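Local coordinates for protein propionate kinase (Francisella tularensis subsp. tularensis, PDB 3KHY) that probably catalyses the magnesium-dependent, reversible transfer of a phosphate group from ATP to acetate, or to the related propionate, as an acetokinase-family homodimer, at residues A[228-231]-A[232-235]; A[256-259]-A[260-264]; A[272-275]-A[276-279]. All blocks are in the same frame, centred on the assembly; numbering follows the deposited sequence.

Contact 1 of 3, residues A[228-231]-A[232-235]; sequences LVMG and TRSG
Met230 and Arg233 face each other across a tight reversal in the loop between strand 214-218 and helix 241-249, where the two four-residue runs, neither of them regular strand, head in directions 174° apart. The turn belongs to an acetate kinase fold of the actin-like ATPase clan. One backbone bond closes it, Met230 N to Arg233 O at 3.2 Å. Gly231 and Thr232 form the bend, and Thr232 OG1 is taken up by Asn261 O at the end of helix 253-262.

On one side of the turn the two long side chains cross at a slant. Met230, a selenomethionine, runs extended beyond CG and brings SE over one face of the Arg233 guanidinium, about 3.3 Å above its plane but shifted toward the rim. NH1 is the nearest guanidinium atom, 3.6 Å from SE, while CD of the arginine lies 3.7 Å from SE. A bend at chi3 (-110°) turns the flat group so that a face meets the selenium. NH1 also donates to Pro224 O, which helps fix the rotation of the group. Arg233 is probably a transition-state stabiliser, so this packing and that carbonyl hold a likely active-site arginine in place.

At the open end of the turn Ser234 OG donates to Gly235 O at 2.9 Å, and Gly235, with positive phi, sends a CA-H toward Leu228 O, the CA lying 3.4 Å from that oxygen.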
# COMPACT_ATOMS: atom_id res chain seq x y z
N LEU A 228 -1.37 1.74 8.03
CA LEU A 228 -2.27 0.99 8.93
C LEU A 228 -3.65 1.62 9.05
O LEU A 228 -3.82 2.83 8.84
CB LEU A 228 -1.63 0.88 10.33
CG LEU A 228 -0.32 0.11 10.42
CD1 LEU A 228 0.16 -0.01 11.90
CD2 LEU A 228 -0.47 -1.28 9.78
N VAL A 229 -4.65 0.79 9.40
CA VAL A 229 -5.97 1.30 9.78
C VAL A 229 -5.83 2.13 11.06
O VAL A 229 -5.09 1.75 11.97
CB VAL A 229 -6.98 0.14 10.02
CG1 VAL A 229 -8.33 0.67 10.52
CG2 VAL A 229 -7.15 -0.68 8.74
N MSE A 230 -6.52 3.26 11.13
CA MSE A 230 -6.45 4.12 12.32
C MSE A 230 -7.85 4.51 12.82
O MSE A 230 -8.85 4.02 12.31
CB MSE A 230 -5.59 5.35 12.03
CG MSE A 230 -4.41 5.06 11.12
SE MSE A 230 -3.15 6.57 10.92
CE MSE A 230 -2.17 5.90 9.36
N GLY A 231 -7.92 5.39 13.81
CA GLY A 231 -9.20 5.79 14.37
C GLY A 231 -10.14 6.38 13.34
O GLY A 231 -11.30 5.97 13.22
N THR A 232 -9.65 7.36 12.58
CA THR A 232 -10.47 7.98 11.54
C THR A 232 -9.79 8.04 10.16
O THR A 232 -10.39 8.56 9.21
CB THR A 232 -10.91 9.40 11.94
OG1 THR A 232 -9.80 10.30 11.89
CG2 THR A 232 -11.50 9.40 13.36
N ARG A 233 -8.57 7.51 10.05
CA ARG A 233 -7.84 7.49 8.77
C ARG A 233 -7.85 6.11 8.12
O ARG A 233 -7.68 5.09 8.78
CB ARG A 233 -6.38 7.92 8.98
CG ARG A 233 -6.22 9.38 9.38
CD ARG A 233 -4.80 9.66 9.82
NE ARG A 233 -4.74 9.91 11.26
CZ ARG A 233 -3.61 10.10 11.94
NH1 ARG A 233 -2.44 10.07 11.31
NH2 ARG A 233 -3.65 10.32 13.25
N SER A 234 -8.01 6.10 6.79
CA SER A 234 -8.13 4.87 6.01
C SER A 234 -6.87 4.01 5.97
O SER A 234 -6.95 2.78 5.85
CB SER A 234 -8.50 5.23 4.58
OG SER A 234 -7.43 5.94 3.95
N GLY A 235 -5.71 4.65 6.04
CA GLY A 235 -4.47 3.96 5.71
C GLY A 235 -4.47 3.58 4.24
O GLY A 235 -5.13 4.23 3.43

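Contact 2 of 3, residues A[256-259]-A[260-264]; sequences ITNM and LNKQS
Residues 256-259 form the penultimate turn of helix 253-262, and 260-264 finish the helix and leave it; helical bonds such as Leu260 N to Ile256 O (3.1 Å) and Lys262 N to Asn258 O (2.8 Å) join the two. Gln263 is the first residue to leave helical backbone angles, though its N still donates to Met259 O at 3.0 Å.

That carbonyl has a second donor: Ser264 OG lies 2.7 Å from Met259 O. The two donors arrive from opposite faces of the carbonyl plane, each well out of it, so the oxygen is gripped from both sides as the chain unwinds. Selenomethionine Met259 has CG opposite its backbone N (chi1 178°), and bends at chi2 and chi3 fold the chain back, leaving SE 3.3 Å from Ser264 OG and 3.9 Å from Leu260 CD2.

Across the more exposed side, Asn258 ND2 lies 3.5 Å from Lys262 CG, the two chains crossing at about a right angle. A water donates to Asn258 OD1 and accepts from Gln263 NE2, spanning the last turn. Asn261 lies alongside Thr257, and its ND2 makes a weak bond, 3.4 Å long, to Thr257 O.

The apolar side packs on helix 241-249, with Ile256 and Leu260 against Phe242 and Met259 against Ile245, while Leu162 and Pro239 of the second subunit close over Met259 and Leu260.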
# COMPACT_ATOMS: atom_id res chain seq x y z
N ILE A 256 -12.75 14.36 -0.81
CA ILE A 256 -12.33 12.97 -0.78
C ILE A 256 -11.22 12.78 0.25
O ILE A 256 -11.24 11.84 1.02
CB ILE A 256 -11.85 12.47 -2.15
CG1 ILE A 256 -12.98 12.59 -3.18
CG2 ILE A 256 -11.39 11.00 -2.05
CD1 ILE A 256 -12.52 12.43 -4.61
N THR A 257 -10.26 13.70 0.28
CA THR A 257 -9.14 13.59 1.20
C THR A 257 -9.61 13.75 2.64
O THR A 257 -9.13 13.05 3.55
CB THR A 257 -8.05 14.64 0.89
OG1 THR A 257 -7.57 14.46 -0.45
CG2 THR A 257 -6.87 14.51 1.86
N ASN A 258 -10.54 14.67 2.86
CA ASN A 258 -11.11 14.85 4.19
C ASN A 258 -11.81 13.58 4.65
O ASN A 258 -11.70 13.19 5.81
CB ASN A 258 -12.10 16.02 4.21
CG ASN A 258 -12.78 16.16 5.56
OD1 ASN A 258 -13.94 15.79 5.72
ND2 ASN A 258 -12.04 16.67 6.54
N MSE A 259 -12.53 12.94 3.74
CA MSE A 259 -13.21 11.68 4.04
C MSE A 259 -12.22 10.61 4.49
O MSE A 259 -12.47 9.88 5.46
CB MSE A 259 -14.01 11.19 2.83
CG MSE A 259 -14.70 9.86 3.03
SE MSE A 259 -13.57 8.34 2.52
CE MSE A 259 -13.46 8.73 0.60
N LEU A 260 -11.09 10.51 3.79
CA LEU A 260 -10.09 9.49 4.11
C LEU A 260 -9.38 9.78 5.43
O LEU A 260 -8.91 8.86 6.09
CB LEU A 260 -9.06 9.37 2.99
CG LEU A 260 -9.53 8.79 1.66
CD1 LEU A 260 -8.46 9.00 0.60
CD2 LEU A 260 -9.85 7.28 1.80
N ASN A 261 -9.30 11.05 5.79
CA ASN A 261 -8.59 11.49 7.00
C ASN A 261 -9.46 11.55 8.25
O ASN A 261 -8.97 11.38 9.37
CB ASN A 261 -7.98 12.87 6.76
CG ASN A 261 -6.51 12.80 6.44
OD1 ASN A 261 -5.70 12.45 7.30
ND2 ASN A 261 -6.15 13.14 5.21
N LYS A 262 -10.75 11.82 8.06
CA LYS A 262 -11.63 12.17 9.18
C LYS A 262 -12.90 11.32 9.30
O LYS A 262 -13.56 11.34 10.33
CB LYS A 262 -12.05 13.65 9.08
CG LYS A 262 -10.90 14.64 9.21
CD LYS A 262 -10.34 14.63 10.62
CE LYS A 262 -9.13 15.55 10.75
NZ LYS A 262 -8.48 15.39 12.08
N GLN A 263 -13.24 10.57 8.25
CA GLN A 263 -14.46 9.76 8.32
C GLN A 263 -14.22 8.26 8.05
O GLN A 263 -15.15 7.48 7.88
CB GLN A 263 -15.52 10.30 7.35
CG GLN A 263 -15.93 11.77 7.59
CD GLN A 263 -16.61 12.00 8.95
OE1 GLN A 263 -17.31 11.12 9.47
NE2 GLN A 263 -16.40 13.18 9.52
N SER A 264 -12.95 7.87 8.01
CA SER A 264 -12.59 6.51 7.62
C SER A 264 -12.02 5.74 8.81
O SER A 264 -12.38 6.00 9.94
CB SER A 264 -11.61 6.56 6.43
OG SER A 264 -12.25 7.20 5.33
O HOH W 1 -15.44 15.46 8.45

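Contact 3 of 3, residues A[272-275]-A[276-279]; sequences HNDM and REVS
The His272 ring and the Glu277 carboxylate meet with their planes 61° apart: Glu277 OE1 approaches CD2 of the ring obliquely, at 3.5 Å, while a water sits at the ring edge, in its plane. The same water donates to Glu277 OE1 and to Asn273 OD1 and accepts from Asp274 N, tying the loop to the first turn of the helix.

Asp274 is the N-cap of helix 275-283. A chi1 of 179° sets the carboxylate on the carbonyl side of Asp274, from which it reaches forward to Arg276 N, which meets OD1 at 2.9 Å from above the carboxylate plane. Asp274 OD2 lies 4.3 Å from Glu277 OE2, a closeness of like charges that the helix N-terminus may ease. Backbone bonds then take over, Val278 N to Asp274 O at 3.0 Å and Ser279 N to Met275 O at 2.8 Å. Asp274, Met275 and Arg276 probably help bind ATP.

On the buried side, selenomethionine Met275 bends to lay SE 4.0 Å from Val278 CB. Both side chains pack against Ile293 of helix 287-307; Met275 also reaches Leu266 of helix 265-270 and Ile330 of helix 328-337, where Ser279 OG bonds to Asn329 ND2.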
# COMPACT_ATOMS: atom_id res chain seq x y z
N HIS A 272 -17.36 4.10 15.21
CA HIS A 272 -16.65 4.54 16.41
C HIS A 272 -15.15 4.64 16.17
O HIS A 272 -14.54 3.69 15.69
CB HIS A 272 -16.96 3.59 17.55
CG HIS A 272 -18.40 3.57 17.94
ND1 HIS A 272 -19.33 2.76 17.32
CD2 HIS A 272 -19.08 4.28 18.87
CE1 HIS A 272 -20.52 2.97 17.86
NE2 HIS A 272 -20.40 3.88 18.80
N ASN A 273 -14.56 5.79 16.50
CA ASN A 273 -13.13 5.99 16.26
C ASN A 273 -12.24 5.49 17.40
O ASN A 273 -11.08 5.18 17.19
CB ASN A 273 -12.83 7.47 16.01
CG ASN A 273 -13.06 8.33 17.23
OD1 ASN A 273 -14.19 8.48 17.69
ND2 ASN A 273 -11.99 8.88 17.79
N ASP A 274 -12.80 5.42 18.60
CA ASP A 274 -12.03 5.06 19.79
C ASP A 274 -11.95 3.54 19.94
O ASP A 274 -12.97 2.88 20.13
CB ASP A 274 -12.68 5.70 21.03
CG ASP A 274 -11.96 5.36 22.33
OD1 ASP A 274 -11.07 4.48 22.34
OD2 ASP A 274 -12.29 5.98 23.35
N MSE A 275 -10.75 2.98 19.85
CA MSE A 275 -10.58 1.51 19.88
C MSE A 275 -11.16 0.85 21.13
O MSE A 275 -11.63 -0.29 21.07
CB MSE A 275 -9.12 1.10 19.70
CG MSE A 275 -8.93 -0.44 19.71
SE MSE A 275 -10.02 -1.42 18.40
CE MSE A 275 -8.68 -1.55 16.94
N ARG A 276 -11.10 1.55 22.26
CA ARG A 276 -11.69 1.04 23.50
C ARG A 276 -13.19 0.82 23.34
O ARG A 276 -13.72 -0.21 23.78
CB ARG A 276 -11.43 2.00 24.66
CG ARG A 276 -9.96 2.26 24.94
CD ARG A 276 -9.79 3.17 26.15
NE ARG A 276 -8.40 3.25 26.59
CZ ARG A 276 -8.01 3.76 27.75
NH1 ARG A 276 -8.91 4.25 28.60
NH2 ARG A 276 -6.72 3.78 28.07
N GLU A 277 -13.88 1.77 22.72
CA GLU A 277 -15.31 1.64 22.50
C GLU A 277 -15.60 0.59 21.45
O GLU A 277 -16.57 -0.17 21.57
CB GLU A 277 -15.92 2.98 22.08
CG GLU A 277 -15.77 4.07 23.11
CD GLU A 277 -16.61 5.29 22.79
OE1 GLU A 277 -17.30 5.28 21.74
OE2 GLU A 277 -16.59 6.26 23.59
N VAL A 278 -14.78 0.54 20.40
CA VAL A 278 -14.93 -0.52 19.41
C VAL A 278 -14.85 -1.88 20.09
O VAL A 278 -15.71 -2.74 19.90
CB VAL A 278 -13.88 -0.41 18.28
CG1 VAL A 278 -14.04 -1.58 17.30
CG2 VAL A 278 -14.02 0.92 17.56
N SER A 279 -13.83 -2.08 20.93
CA SER A 279 -13.63 -3.37 21.60
C SER A 279 -14.82 -3.73 22.48
O SER A 279 -15.28 -4.88 22.50
CB SER A 279 -12.34 -3.33 22.46
OG SER A 279 -11.19 -3.31 21.61
O HOH W 2 -15.68 6.22 19.53

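The three contacts follow one another along the chain, and contact 1 touches both of the others. Its centre is about 9 Å from that of contact 2, where Thr232 also meets the run beyond the helix, Thr232 O lying 2.9 Å from Ser264 N. Toward contact 3, centre about 12 Å away, Thr232 CG2 packs on Asn273 CB at 3.5 Å. Contacts 2 and 3 do not meet, their nearest atoms being about 6 Å apart. The Arg233 side chain comes within about 3 Å of Gly204, of the probable ATP site to which 274-276 also belong, and about 6 Å from the side chain of His174, a second probable transition-state stabiliser. Contacts 1 and 2 also touch the second subunit.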